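Local coordinates for type 2A phosphatase-associated protein 42 (Saccharomyces cerevisiae, PDB 2V0P) that associates with PP2A-type phosphatase catalytic subunits, inhibits SIT4, and takes part in negative regulation of TOR signalling in response to the available nitrogen source, at residues A[91-94]-A[95-98]; A[24-28]-A[29-33]; A[34-37]-A[38-42]; A[45-48]-A[49-53]. All coordinates share one frame; numbering follows the deposited sequence.

Contact 1: A[91-94]-A[95-98]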
ATOM      1  N   SER A  91      -0.010   5.980  26.306  1.00 45.48           N
ATOM      2  CA  SER A  91       1.435   6.260  26.272  1.00 45.87           C
ATOM      3  C   SER A  91       2.215   5.082  25.692  1.00 45.37           C
ATOM      4  O   SER A  91       3.264   5.261  25.068  1.00 45.97           O
ATOM      5  CB  SER A  91       1.961   6.643  27.654  1.00 45.89           C
ATOM      6  OG  SER A  91       1.421   5.804  28.657  1.00 48.41           O
ATOM      7  N   ASP A  92       1.679   3.880  25.889  1.00 44.67           N
ATOM      8  CA  ASP A  92       2.273   2.661  25.345  1.00 43.35           C
ATOM      9  C   ASP A  92       2.106   2.634  23.826  1.00 42.02           C
ATOM     10  O   ASP A  92       0.967   2.584  23.280  1.00 40.81           O
ATOM     11  CB  ASP A  92       1.642   1.429  26.007  1.00 44.19           C
ATOM     12  CG  ASP A  92       2.415   0.158  25.746  1.00 45.35           C
ATOM     13  OD1 ASP A  92       2.867  -0.043  24.609  1.00 45.74           O
ATOM     14  OD2 ASP A  92       2.558  -0.653  26.686  1.00 48.32           O
ATOM     15  N   VAL A  93       3.237   2.704  23.143  1.00 38.85           N
ATOM     16  CA  VAL A  93       3.239   2.743  21.675  1.00 38.39           C
ATOM     17  C   VAL A  93       2.658   1.491  21.010  1.00 36.58           C
ATOM     18  O   VAL A  93       1.951   1.618  20.064  1.00 37.99           O
ATOM     19  CB  VAL A  93       4.657   3.062  21.085  1.00 38.55           C
ATOM     20  CG1 VAL A  93       4.864   2.388  19.742  1.00 36.11           C
ATOM     21  CG2 VAL A  93       4.846   4.563  20.941  1.00 40.18           C
ATOM     22  N   ALA A  94       2.959   0.300  21.516  1.00 36.43           N
ATOM     23  CA  ALA A  94       2.379  -0.936  20.987  1.00 35.07           C
ATOM     24  C   ALA A  94       0.851  -0.932  21.120  1.00 35.21           C
ATOM     25  O   ALA A  94       0.131  -1.328  20.188  1.00 32.43           O
ATOM     26  CB  ALA A  94       2.991  -2.163  21.689  1.00 36.07           C
ATOM     27  N   GLN A  95       0.381  -0.430  22.258  1.00 33.76           N
ATOM     28  CA  GLN A  95      -1.013  -0.468  22.622  1.00 34.69           C
ATOM     29  C   GLN A  95      -1.823   0.465  21.751  1.00 33.67           C
ATOM     30  O   GLN A  95      -2.921   0.128  21.310  1.00 34.69           O
ATOM     31  CB  GLN A  95      -1.188  -0.097  24.095  1.00 35.13           C
ATOM     32  CG  GLN A  95      -0.651  -1.130  25.044  1.00 40.93           C
ATOM     33  CD  GLN A  95      -1.478  -2.400  25.074  1.00 47.65           C
ATOM     34  OE1 GLN A  95      -0.954  -3.497  24.862  1.00 50.67           O
ATOM     35  NE2 GLN A  95      -2.772  -2.262  25.364  1.00 49.35           N
ATOM     36  N   ARG A  96      -1.253   1.631  21.501  1.00 32.63           N
ATOM     37  CA  ARG A  96      -1.855   2.641  20.682  1.00 33.60           C
ATOM     38  C   ARG A  96      -1.933   2.247  19.202  1.00 33.11           C
ATOM     39  O   ARG A  96      -3.006   2.394  18.607  1.00 34.71           O
ATOM     40  CB  ARG A  96      -1.293   4.024  21.042  1.00 33.30           C
ATOM     41  CG  ARG A  96      -0.655   4.886  20.035  1.00 36.77           C
ATOM     42  CD  ARG A  96      -0.201   6.132  20.760  1.00 36.73           C
ATOM     43  NE  ARG A  96       1.169   6.544  20.442  1.00 44.36           N
ATOM     44  CZ  ARG A  96       1.988   7.116  21.314  1.00 46.44           C
ATOM     45  NH1 ARG A  96       1.587   7.340  22.565  1.00 49.11           N
ATOM     46  NH2 ARG A  96       3.219   7.461  20.947  1.00 50.06           N
ATOM     47  N   GLN A  97      -0.869   1.631  18.673  1.00 31.68           N
ATOM     48  CA  GLN A  97      -0.875   1.096  17.374  1.00 32.08           C
ATOM     49  C   GLN A  97      -1.767  -0.118  17.220  1.00 32.58           C
ATOM     50  O   GLN A  97      -2.472  -0.240  16.203  1.00 31.73           O
ATOM     51  CB  GLN A  97       0.547   0.837  16.839  1.00 33.48           C
ATOM     52  CG  GLN A  97       1.311   2.133  16.579  1.00 33.48           C
ATOM     53  CD  GLN A  97       2.744   1.904  16.212  1.00 33.45           C
ATOM     54  OE1 GLN A  97       3.078   0.893  15.606  1.00 32.92           O
ATOM     55  NE2 GLN A  97       3.619   2.829  16.619  1.00 33.05           N
ATOM     56  N   SER A  98      -1.753  -1.000  18.207  1.00 30.36           N
ATOM     57  CA  SER A  98      -2.611  -2.175  18.162  1.00 31.66           C
ATOM     58  C   SER A  98      -4.102  -1.775  18.161  1.00 31.43           C
ATOM     59  O   SER A  98      -4.869  -2.306  17.405  1.00 32.20           O
ATOM     60  CB  SER A  98      -2.325  -3.101  19.330  1.00 29.61           C
ATOM     61  OG  SER A  98      -0.999  -3.642  19.259  1.00 36.98           O
TER
HETATM   62  O   HOH W   1       2.335   4.041  18.821  1.00174.53           O

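Contact 2: A[24-28]-A[29-33]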
ATOM      1  N   LEU A  24      -8.885  20.622  13.803  1.00 39.76           N
ATOM      2  CA  LEU A  24      -8.167  20.224  15.009  1.00 38.63           C
ATOM      3  C   LEU A  24      -7.261  19.042  14.730  1.00 37.93           C
ATOM      4  O   LEU A  24      -7.391  18.408  13.719  1.00 38.54           O
ATOM      5  CB  LEU A  24      -9.190  19.809  16.074  1.00 38.36           C
ATOM      6  CG  LEU A  24     -10.305  20.788  16.474  1.00 39.01           C
ATOM      7  CD1 LEU A  24     -11.227  20.136  17.505  1.00 40.75           C
ATOM      8  CD2 LEU A  24      -9.747  22.073  17.001  1.00 41.06           C
ATOM      9  N   ARG A  25      -6.349  18.720  15.642  1.00 37.92           N
ATOM     10  CA  ARG A  25      -5.601  17.477  15.520  1.00 36.71           C
ATOM     11  C   ARG A  25      -6.498  16.252  15.750  1.00 36.61           C
ATOM     12  O   ARG A  25      -7.361  16.228  16.629  1.00 35.22           O
ATOM     13  CB  ARG A  25      -4.414  17.455  16.476  1.00 36.83           C
ATOM     14  CG  ARG A  25      -3.292  18.423  16.126  1.00 37.43           C
ATOM     15  CD  ARG A  25      -2.167  18.227  17.109  1.00 39.65           C
ATOM     16  NE  ARG A  25      -1.660  16.861  17.047  1.00 41.31           N
ATOM     17  CZ  ARG A  25      -0.569  16.485  16.388  1.00 45.21           C
ATOM     18  NH1 ARG A  25       0.174  17.384  15.735  1.00 45.06           N
ATOM     19  NH2 ARG A  25      -0.202  15.208  16.407  1.00 46.43           N
ATOM     20  N   GLN A  26      -6.301  15.225  14.939  1.00 36.27           N
ATOM     21  CA  GLN A  26      -7.124  14.053  15.046  1.00 35.97           C
ATOM     22  C   GLN A  26      -6.741  13.265  16.290  1.00 33.86           C
ATOM     23  O   GLN A  26      -7.544  12.512  16.805  1.00 33.87           O
ATOM     24  CB  GLN A  26      -7.054  13.184  13.792  1.00 37.74           C
ATOM     25  CG  GLN A  26      -8.174  12.168  13.764  1.00 42.21           C
ATOM     26  CD  GLN A  26      -7.974  11.077  12.749  1.00 47.19           C
ATOM     27  OE1 GLN A  26      -7.536  11.331  11.614  1.00 49.92           O
ATOM     28  NE2 GLN A  26      -8.286   9.848  13.145  1.00 45.75           N
ATOM     29  N   ASP A  27      -5.519  13.428  16.783  1.00 32.60           N
ATOM     30  CA  ASP A  27      -5.191  12.791  18.062  1.00 31.00           C
ATOM     31  C   ASP A  27      -5.667  13.643  19.237  1.00 28.81           C
ATOM     32  O   ASP A  27      -5.323  13.341  20.325  1.00 27.53           O
ATOM     33  CB  ASP A  27      -3.664  12.470  18.218  1.00 31.31           C
ATOM     34  CG  ASP A  27      -2.797  13.682  18.249  1.00 33.16           C
ATOM     35  OD1 ASP A  27      -3.319  14.803  18.336  1.00 34.33           O
ATOM     36  OD2 ASP A  27      -1.528  13.537  18.196  1.00 37.66           O
ATOM     37  N   SER A  28      -6.335  14.763  18.982  1.00 27.90           N
ATOM     38  CA  SER A  28      -6.723  15.690  20.027  1.00 28.14           C
ATOM     39  C   SER A  28      -7.808  15.092  20.942  1.00 27.01           C
ATOM     40  O   SER A  28      -8.665  14.351  20.493  1.00 27.27           O
ATOM     41  CB  SER A  28      -7.173  17.026  19.445  1.00 26.48           C
ATOM     42  OG  SER A  28      -8.466  16.951  18.943  1.00 31.68           O
ATOM     43  N   PRO A  29      -7.725  15.368  22.241  1.00 28.12           N
ATOM     44  CA  PRO A  29      -8.811  14.823  23.078  1.00 28.41           C
ATOM     45  C   PRO A  29     -10.149  15.463  22.779  1.00 27.04           C
ATOM     46  O   PRO A  29     -11.162  14.843  23.014  1.00 29.27           O
ATOM     47  CB  PRO A  29      -8.366  15.164  24.505  1.00 27.27           C
ATOM     48  CG  PRO A  29      -7.465  16.308  24.346  1.00 28.92           C
ATOM     49  CD  PRO A  29      -6.732  16.085  23.045  1.00 27.05           C
ATOM     50  N   GLU A  30     -10.128  16.664  22.227  1.00 28.11           N
ATOM     51  CA  GLU A  30     -11.321  17.390  21.847  1.00 28.65           C
ATOM     52  C   GLU A  30     -11.930  16.644  20.659  1.00 29.78           C
ATOM     53  O   GLU A  30     -13.076  16.338  20.703  1.00 29.11           O
ATOM     54  CB  GLU A  30     -11.048  18.856  21.487  1.00 27.79           C
ATOM     55  CG  GLU A  30     -10.691  19.761  22.600  1.00 31.27           C
ATOM     56  CD  GLU A  30      -9.254  19.619  23.081  1.00 32.43           C
ATOM     57  OE1 GLU A  30      -8.410  19.087  22.313  1.00 32.54           O
ATOM     58  OE2 GLU A  30      -8.981  20.047  24.225  1.00 28.87           O
ATOM     59  N   TYR A  31     -11.140  16.289  19.644  1.00 30.52           N
ATOM     60  CA  TYR A  31     -11.686  15.490  18.540  1.00 31.44           C
ATOM     61  C   TYR A  31     -12.114  14.071  18.952  1.00 30.01           C
ATOM     62  O   TYR A  31     -13.198  13.649  18.649  1.00 31.51           O
ATOM     63  CB  TYR A  31     -10.736  15.481  17.306  1.00 32.61           C
ATOM     64  CG  TYR A  31     -11.254  14.696  16.126  1.00 32.34           C
ATOM     65  CD1 TYR A  31     -12.065  15.295  15.176  1.00 30.83           C
ATOM     66  CD2 TYR A  31     -10.942  13.375  15.959  1.00 31.10           C
ATOM     67  CE1 TYR A  31     -12.580  14.602  14.162  1.00 33.03           C
ATOM     68  CE2 TYR A  31     -11.443  12.664  14.905  1.00 38.62           C
ATOM     69  CZ  TYR A  31     -12.272  13.300  14.003  1.00 34.19           C
ATOM     70  OH  TYR A  31     -12.771  12.630  12.925  1.00 36.84           O
ATOM     71  N   GLN A  32     -11.253  13.315  19.609  1.00 30.32           N
ATOM     72  CA  GLN A  32     -11.557  11.944  19.911  1.00 31.60           C
ATOM     73  C   GLN A  32     -12.754  11.872  20.914  1.00 32.20           C
ATOM     74  O   GLN A  32     -13.546  10.934  20.873  1.00 31.44           O
ATOM     75  CB  GLN A  32     -10.351  11.224  20.484  1.00 33.21           C
ATOM     76  CG  GLN A  32      -9.236  10.935  19.498  1.00 33.92           C
ATOM     77  CD  GLN A  32      -9.740  10.137  18.344  1.00 31.98           C
ATOM     78  OE1 GLN A  32     -10.383   9.106  18.523  1.00 34.44           O
ATOM     79  NE2 GLN A  32      -9.509  10.627  17.168  1.00 33.24           N
ATOM     80  N   GLY A  33     -12.807  12.860  21.800  1.00 31.81           N
ATOM     81  CA  GLY A  33     -13.820  13.012  22.823  1.00 33.41           C
ATOM     82  C   GLY A  33     -15.199  13.088  22.193  1.00 32.92           C
ATOM     83  O   GLY A  33     -16.030  12.300  22.528  1.00 34.56           O
TER
HETATM   84  O   HOH W   2      -9.962  12.936  10.992  1.00 56.22           O

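Contact 3: A[34-37]-A[38-42]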
ATOM      1  N   LEU A  34     -15.401  14.016  21.267  1.00 33.61           N
ATOM      2  CA  LEU A  34     -16.673  14.137  20.489  1.00 33.88           C
ATOM      3  C   LEU A  34     -16.941  12.918  19.628  1.00 33.43           C
ATOM      4  O   LEU A  34     -18.086  12.455  19.512  1.00 34.96           O
ATOM      5  CB  LEU A  34     -16.661  15.383  19.606  1.00 33.50           C
ATOM      6  CG  LEU A  34     -17.864  15.670  18.706  1.00 34.80           C
ATOM      7  CD1 LEU A  34     -19.108  15.866  19.588  1.00 36.60           C
ATOM      8  CD2 LEU A  34     -17.555  16.928  17.954  1.00 34.70           C
ATOM      9  N   LEU A  35     -15.883  12.353  19.043  1.00 33.03           N
ATOM     10  CA  LEU A  35     -16.039  11.182  18.226  1.00 33.03           C
ATOM     11  C   LEU A  35     -16.553   9.997  19.048  1.00 32.46           C
ATOM     12  O   LEU A  35     -17.514   9.336  18.665  1.00 34.58           O
ATOM     13  CB  LEU A  35     -14.729  10.870  17.441  1.00 32.72           C
ATOM     14  CG  LEU A  35     -14.762   9.672  16.515  1.00 34.85           C
ATOM     15  CD1 LEU A  35     -15.526   9.926  15.234  1.00 39.76           C
ATOM     16  CD2 LEU A  35     -13.388   9.229  16.221  1.00 36.53           C
ATOM     17  N   LEU A  36     -15.922   9.761  20.182  1.00 32.05           N
ATOM     18  CA  LEU A  36     -16.324   8.733  21.080  1.00 32.70           C
ATOM     19  C   LEU A  36     -17.758   8.916  21.568  1.00 30.09           C
ATOM     20  O   LEU A  36     -18.445   7.999  21.635  1.00 33.14           O
ATOM     21  CB  LEU A  36     -15.403   8.649  22.280  1.00 30.13           C
ATOM     22  CG  LEU A  36     -15.724   7.563  23.277  1.00 34.35           C
ATOM     23  CD1 LEU A  36     -15.784   6.187  22.628  1.00 39.67           C
ATOM     24  CD2 LEU A  36     -14.739   7.570  24.420  1.00 39.99           C
ATOM     25  N   SER A  37     -18.166  10.100  21.907  1.00 30.95           N
ATOM     26  CA  SER A  37     -19.543  10.253  22.449  1.00 33.97           C
ATOM     27  C   SER A  37     -20.563  10.099  21.324  1.00 32.44           C
ATOM     28  O   SER A  37     -21.624   9.551  21.540  1.00 33.32           O
ATOM     29  CB  SER A  37     -19.738  11.524  23.220  1.00 32.34           C
ATOM     30  OG  SER A  37     -19.544  12.647  22.417  1.00 38.12           O
ATOM     31  N   THR A  38     -20.199  10.544  20.123  1.00 33.53           N
ATOM     32  CA  THR A  38     -21.007  10.314  18.953  1.00 29.02           C
ATOM     33  C   THR A  38     -21.223   8.847  18.672  1.00 29.97           C
ATOM     34  O   THR A  38     -22.363   8.354  18.417  1.00 32.44           O
ATOM     35  CB  THR A  38     -20.560  11.128  17.782  1.00 30.80           C
ATOM     36  OG1 THR A  38     -20.511  12.464  18.175  1.00 30.89           O
ATOM     37  CG2 THR A  38     -21.610  11.003  16.509  1.00 32.97           C
ATOM     38  N   ILE A  39     -20.163   8.082  18.693  1.00 30.32           N
ATOM     39  CA  ILE A  39     -20.301   6.672  18.502  1.00 30.09           C
ATOM     40  C   ILE A  39     -21.168   6.048  19.575  1.00 31.93           C
ATOM     41  O   ILE A  39     -22.048   5.253  19.251  1.00 34.18           O
ATOM     42  CB  ILE A  39     -18.883   5.995  18.476  1.00 29.80           C
ATOM     43  CG1 ILE A  39     -18.148   6.364  17.210  1.00 32.16           C
ATOM     44  CG2 ILE A  39     -18.996   4.558  18.556  1.00 28.63           C
ATOM     45  CD1 ILE A  39     -16.599   5.972  17.417  1.00 30.73           C
ATOM     46  N   LYS A  40     -20.953   6.401  20.835  1.00 34.10           N
ATOM     47  CA  LYS A  40     -21.727   5.840  21.925  1.00 36.01           C
ATOM     48  C   LYS A  40     -23.254   6.091  21.666  1.00 34.24           C
ATOM     49  O   LYS A  40     -24.048   5.174  21.761  1.00 36.03           O
ATOM     50  CB  LYS A  40     -21.248   6.366  23.287  1.00 36.88           C
ATOM     51  CG  LYS A  40     -19.865   5.857  23.705  1.00 38.37           C
ATOM     52  CD  LYS A  40     -19.473   6.402  25.084  1.00 39.55           C
ATOM     53  CE  LYS A  40     -18.084   5.942  25.530  1.00 44.99           C
ATOM     54  NZ  LYS A  40     -18.045   4.501  25.939  1.00 48.83           N
ATOM     55  N   LYS A  41     -23.603   7.311  21.285  1.00 32.71           N
ATOM     56  CA  LYS A  41     -24.962   7.703  20.907  1.00 34.36           C
ATOM     57  C   LYS A  41     -25.523   6.883  19.754  1.00 34.85           C
ATOM     58  O   LYS A  41     -26.687   6.484  19.777  1.00 33.70           O
ATOM     59  CB  LYS A  41     -25.001   9.158  20.478  1.00 34.83           C
ATOM     60  CG  LYS A  41     -24.941  10.153  21.618  1.00 36.22           C
ATOM     61  CD  LYS A  41     -24.938  11.539  21.066  1.00 40.44           C
ATOM     62  CE  LYS A  41     -24.803  12.568  22.179  1.00 47.88           C
ATOM     63  NZ  LYS A  41     -24.732  13.953  21.594  1.00 51.54           N
ATOM     64  N   LEU A  42     -24.722   6.720  18.708  1.00 31.75           N
ATOM     65  CA  LEU A  42     -25.166   5.912  17.571  1.00 32.20           C
ATOM     66  C   LEU A  42     -25.336   4.437  17.922  1.00 31.22           C
ATOM     67  O   LEU A  42     -26.190   3.800  17.399  1.00 33.76           O
ATOM     68  CB  LEU A  42     -24.271   6.133  16.365  1.00 32.47           C
ATOM     69  CG  LEU A  42     -24.659   5.471  15.037  1.00 32.95           C
ATOM     70  CD1 LEU A  42     -26.069   5.913  14.635  1.00 34.90           C
ATOM     71  CD2 LEU A  42     -23.649   5.881  13.953  1.00 32.91           C
TER
HETATM   72  O   HOH W   3     -21.800  13.504  20.716  1.00 43.57           O

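Contact 4: A[45-48]-A[49-53]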
ATOM      1  N   LEU A  45     -28.495   4.177  19.641  1.00 37.02           N
ATOM      2  CA  LEU A  45     -29.579   4.355  18.641  1.00 35.29           C
ATOM      3  C   LEU A  45     -29.878   3.104  17.847  1.00 35.98           C
ATOM      4  O   LEU A  45     -31.080   2.682  17.712  1.00 35.60           O
ATOM      5  CB  LEU A  45     -29.294   5.561  17.784  1.00 35.76           C
ATOM      6  CG  LEU A  45     -30.303   6.056  16.774  1.00 39.70           C
ATOM      7  CD1 LEU A  45     -31.606   6.415  17.503  1.00 40.50           C
ATOM      8  CD2 LEU A  45     -29.726   7.247  16.050  1.00 41.52           C
ATOM      9  N   LYS A  46     -28.811   2.424  17.413  1.00 35.48           N
ATOM     10  CA  LYS A  46     -28.972   1.146  16.828  1.00 35.19           C
ATOM     11  C   LYS A  46     -29.766   0.184  17.692  1.00 34.93           C
ATOM     12  O   LYS A  46     -30.669  -0.462  17.202  1.00 37.10           O
ATOM     13  CB  LYS A  46     -27.624   0.537  16.481  1.00 35.18           C
ATOM     14  CG  LYS A  46     -27.772  -0.780  15.828  1.00 37.79           C
ATOM     15  CD  LYS A  46     -26.517  -1.224  15.144  1.00 42.32           C
ATOM     16  CE  LYS A  46     -26.611  -2.710  14.850  1.00 46.56           C
ATOM     17  NZ  LYS A  46     -25.597  -3.114  13.829  1.00 46.14           N
ATOM     18  N   THR A  47     -29.405   0.062  18.969  1.00 35.10           N
ATOM     19  CA  THR A  47     -30.156  -0.761  19.932  1.00 36.25           C
ATOM     20  C   THR A  47     -31.655  -0.364  20.041  1.00 35.23           C
ATOM     21  O   THR A  47     -32.554  -1.201  19.956  1.00 36.35           O
ATOM     22  CB  THR A  47     -29.438  -0.732  21.318  1.00 35.88           C
ATOM     23  OG1 THR A  47     -28.162  -1.353  21.162  1.00 37.94           O
ATOM     24  CG2 THR A  47     -30.218  -1.505  22.370  1.00 38.38           C
ATOM     25  N   ALA A  48     -31.891   0.924  20.201  1.00 35.30           N
ATOM     26  CA  ALA A  48     -33.211   1.496  20.237  1.00 36.16           C
ATOM     27  C   ALA A  48     -34.035   1.133  18.975  1.00 36.83           C
ATOM     28  O   ALA A  48     -35.166   0.620  19.107  1.00 39.20           O
ATOM     29  CB  ALA A  48     -33.134   2.988  20.458  1.00 33.00           C
ATOM     30  N   ILE A  49     -33.501   1.402  17.798  1.00 38.06           N
ATOM     31  CA  ILE A  49     -34.169   1.123  16.520  1.00 38.35           C
ATOM     32  C   ILE A  49     -34.221  -0.357  16.166  1.00 38.74           C
ATOM     33  O   ILE A  49     -35.294  -0.873  16.007  1.00 40.72           O
ATOM     34  CB  ILE A  49     -33.568   1.922  15.330  1.00 41.18           C
ATOM     35  CG1 ILE A  49     -33.538   3.426  15.609  1.00 42.34           C
ATOM     36  CG2 ILE A  49     -34.322   1.635  14.032  1.00 41.88           C
ATOM     37  CD1 ILE A  49     -32.484   4.125  14.785  1.00 44.98           C
ATOM     38  N   PHE A  50     -33.085  -1.030  15.996  1.00 39.85           N
ATOM     39  CA  PHE A  50     -33.049  -2.434  15.636  1.00 41.30           C
ATOM     40  C   PHE A  50     -33.517  -3.417  16.751  1.00 43.84           C
ATOM     41  O   PHE A  50     -34.269  -4.329  16.456  1.00 44.61           O
ATOM     42  CB  PHE A  50     -31.642  -2.861  15.193  1.00 42.40           C
ATOM     43  CG  PHE A  50     -31.128  -2.162  13.958  1.00 37.93           C
ATOM     44  CD1 PHE A  50     -31.110  -0.794  13.876  1.00 39.32           C
ATOM     45  CD2 PHE A  50     -30.565  -2.894  12.928  1.00 45.32           C
ATOM     46  CE1 PHE A  50     -30.605  -0.139  12.753  1.00 42.70           C
ATOM     47  CE2 PHE A  50     -30.040  -2.260  11.813  1.00 39.42           C
ATOM     48  CZ  PHE A  50     -30.073  -0.890  11.715  1.00 41.70           C
ATOM     49  N   ASP A  51     -33.072  -3.257  17.999  1.00 45.65           N
ATOM     50  CA  ASP A  51     -33.435  -4.218  19.064  1.00 48.67           C
ATOM     51  C   ASP A  51     -34.795  -3.972  19.731  1.00 49.46           C
ATOM     52  O   ASP A  51     -35.629  -4.895  19.868  1.00 50.17           O
ATOM     53  CB  ASP A  51     -32.347  -4.270  20.153  1.00 49.47           C
ATOM     54  CG  ASP A  51     -31.085  -4.987  19.704  1.00 52.05           C
ATOM     55  OD1 ASP A  51     -30.914  -5.217  18.486  1.00 53.91           O
ATOM     56  OD2 ASP A  51     -30.255  -5.318  20.584  1.00 55.81           O
ATOM     57  N   ARG A  52     -35.011  -2.730  20.157  1.00 50.28           N
ATOM     58  CA  ARG A  52     -36.109  -2.405  21.062  1.00 50.92           C
ATOM     59  C   ARG A  52     -37.420  -2.015  20.378  1.00 50.48           C
ATOM     60  O   ARG A  52     -38.498  -2.391  20.851  1.00 51.68           O
ATOM     61  CB  ARG A  52     -35.665  -1.353  22.081  1.00 51.39           C
ATOM     62  CG  ARG A  52     -34.470  -1.815  22.920  1.00 53.81           C
ATOM     63  CD  ARG A  52     -34.586  -1.353  24.359  1.00 58.56           C
ATOM     64  NE  ARG A  52     -33.338  -1.531  25.112  1.00 61.15           N
ATOM     65  CZ  ARG A  52     -32.324  -0.666  25.100  1.00 63.08           C
ATOM     66  NH1 ARG A  52     -32.390   0.440  24.354  1.00 63.00           N
ATOM     67  NH2 ARG A  52     -31.234  -0.911  25.822  1.00 63.85           N
ATOM     68  N   LEU A  53     -37.329  -1.250  19.297  1.00 49.93           N
ATOM     69  CA  LEU A  53     -38.456  -1.056  18.357  1.00 49.06           C
ATOM     70  C   LEU A  53     -38.464  -2.209  17.386  1.00 48.87           C
ATOM     71  O   LEU A  53     -39.509  -2.540  16.809  1.00 49.20           O
ATOM     72  CB  LEU A  53     -38.336   0.255  17.572  1.00 48.57           C
ATOM     73  CG  LEU A  53     -38.453   1.593  18.318  1.00 48.84           C
ATOM     74  CD1 LEU A  53     -38.349   2.739  17.339  1.00 48.40           C
ATOM     75  CD2 LEU A  53     -39.747   1.706  19.111  1.00 48.50           C
TER

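Contact 1: A[91-94]-A[95-98]
Asp92 and Gln95 meet at the start of helix 93-120, where the carboxylate of Asp92 caps the first turn. Its OD1 takes two weak bonds, from Ala94 N at 3.1 Å and from Gln95 N at 3.4 Å, which occupies N-H groups that have no carbonyl of a preceding turn to bond to. With chi1 at -166°, CG of Asp92 lies opposite its own N and next to the carbonyl carbon, which turns the carboxylate back over those amides. Gln95 CG, beside its own backbone N (chi1 -69°), comes to 3.4 Å from Asp92 CG; beyond it the chain bends at chi2, and the amide and carboxylate planes stand 68° apart.

One residue further on, CG2 of Val93 sits over one face of the Arg96 guanidinium, 3.3 Å from NH2, while NH1 of that group is hydrogen-bonded to the carbonyl of Asp90. Val93 and Gln97 run side by side, with CG1 of the valine 3.4 Å from Gln97 NE2. A water joins the two residues, donating to Val93 O and accepting from Gln97 NE2. Ala94 O is held twice by Ser98: N and OG, the latter at 2.7 Å, approach from opposite faces of the carbonyl plane.

Behind these contacts the regular bond from Arg96 N to Asp92 O closes the first turn, and Asp90 OD2 accepts from Asp92 N just ahead of it. This helix start at the surface of the chain packs against the second subunit: Val93 meets Val93 of that subunit, Gln97 OE1 bonds to NE2 of Gln97 there, and within its own chain Gln97 touches Leu233, just past helix 199-231.

Contact 2: A[24-28]-A[29-33]
Gln26 and Tyr31 cross obliquely, the amide plane turned 58° from the ring, and CG of Gln26 comes to 3.5 Å from Tyr31 CE2. Tyr31 has CG opposite its backbone N (chi1 -179°), which carries the ring back along the loop 24-28; its hydroxyl is bonded to Leu19 O, at the end of helix 4-19. The Gln32 chain bends at chi2, and NE2 lies in the plane of the Tyr31 ring, at the edge, while donating to Gln26 O at 2.7 Å, NE2 sitting nearly along the C=O axis of Gln26. The other end of that amide, OE1, accepts from Gln87 N and Arg86 NH1, tying the turn to the loop before helix 93-120.

Ser28 OG accepts from Tyr31 N at 2.8 Å and donates to Arg25 O at 2.7 Å, in the carbonyl plane. Ser28 N also donates to Arg25 O, so that one carbonyl is gripped twice. Within the turn, Arg25 holds Asp27 side-on, NE on OD1 at 2.9 Å and NH2 on OD2 at 2.8 Å, a two-pronged salt bridge. Leu24 CD1 lies 4.2 Å from Glu30 CB, a loose contact, the two chains roughly perpendicular.

A type I turn from Arg25 to Ser28 thus runs straight into a serine N-cap, the classic start of a helix, here helix 29-52 in the N-terminal, TPR-like domain of the protein.

Contact 3: A[34-37]-A[38-42]
Leu34 O is gripped twice by Thr38, through N at 2.9 Å and OG1 at 2.8 Å, the two donors arriving from opposite faces of the carbonyl plane. The hydroxyl gets there because chi1 of -54° sets OG1 beside the backbone N, facing back toward the preceding turn. OG1 has a further partner in a water, which donates to it at 3.0 Å; the same water accepts from Lys41 NZ at 3.1 Å and lies next to Ser37 OG. Three polar side chains on one flank of the helix therefore meet around a single solvent molecule, and the fully extended chain of Lys41 is what carries its ammonium group back to it.

The other i to i+4 backbone bonds are ordinary. Leu34 runs alongside Thr38, pointing the same way, with CD1 3.9 Å from OG1. The Lys40 chain, bent only at its last torsion, passes obliquely over the end of Leu36, and CE comes to 3.6 Å from Leu36 CG. Leu35 and Ile39 make a looser apolar pair, CG to CD1 at 4.2 Å, on the flank turned to the loop at Arg85 and Arg86.

Thr38 packs on Leu14 and Leu19 of helix 4-19, whereas Ile39 leans on Leu82 of helix 75-83. With its lysines exposed and these residues buried, this is an amphipathic helix wedged between two neighbours, as in the stacked antiparallel helices of the TPR-like fold.

Contact 4: A[45-48]-A[49-53]
Lys46 and Phe50 come together through complementary first torsions: CG of the lysine lies opposite its backbone N (chi1 -178°), CG of the phenylalanine beside its own (chi1 -63°). Lys46 CG therefore rests over one face of the ring in a CH-pi contact, 4.2 Å from the centroid and shifted toward the rim. The extended lysine chain carries NZ onward to a salt bridge with Asp76, while its cation-pi approach to the ring is long and at most weak. On the buried flank Leu45 CG touches Ile49 CD1 at 3.5 Å, the two chains crossing at a slant.

Near this end of helix 29-52, part of the TPR-like helical array, there is a wider pi-type turn at 49-52. Thr47 O, instead of serving one amide four residues on, accepts from Arg52 N at 2.9 Å and, weakly, from Asp51 N; Ala48 O likewise takes Leu53 N, five residues along, at 2.9 Å. Arg52, bent at chi2, folds back so that CG2 of Thr47 lies over one face of its guanidinium, 3.5 Å from CZ. Leu45 meanwhile packs on Val4, Phe8 and Ile11 of helix 4-19, and Phe50 on Val75 of helix 75-83.

In the fold
Contacts 2, 3 and 4 follow one another along helix 29-52: contact 2 caps its start, contact 3 lies mid-helix and contact 4 covers the pi-type turn near its end. Their centres are about 13 Å apart from contact 2 to contact 3 and about 16 Å from contact 3 to contact 4. Contact 1 starts another helix, 93-120; its centre is about 17 Å from that of contact 2, with nearest atoms about 8 Å apart, but about 34 Å from that of contact 4. Both helix starts use a side-chain cap, Asp92 in one and Ser28 in the other. Contact 1 alone touches the second subunit, and its Ser98 side chain lies about 11 Å from a bound zinc ion.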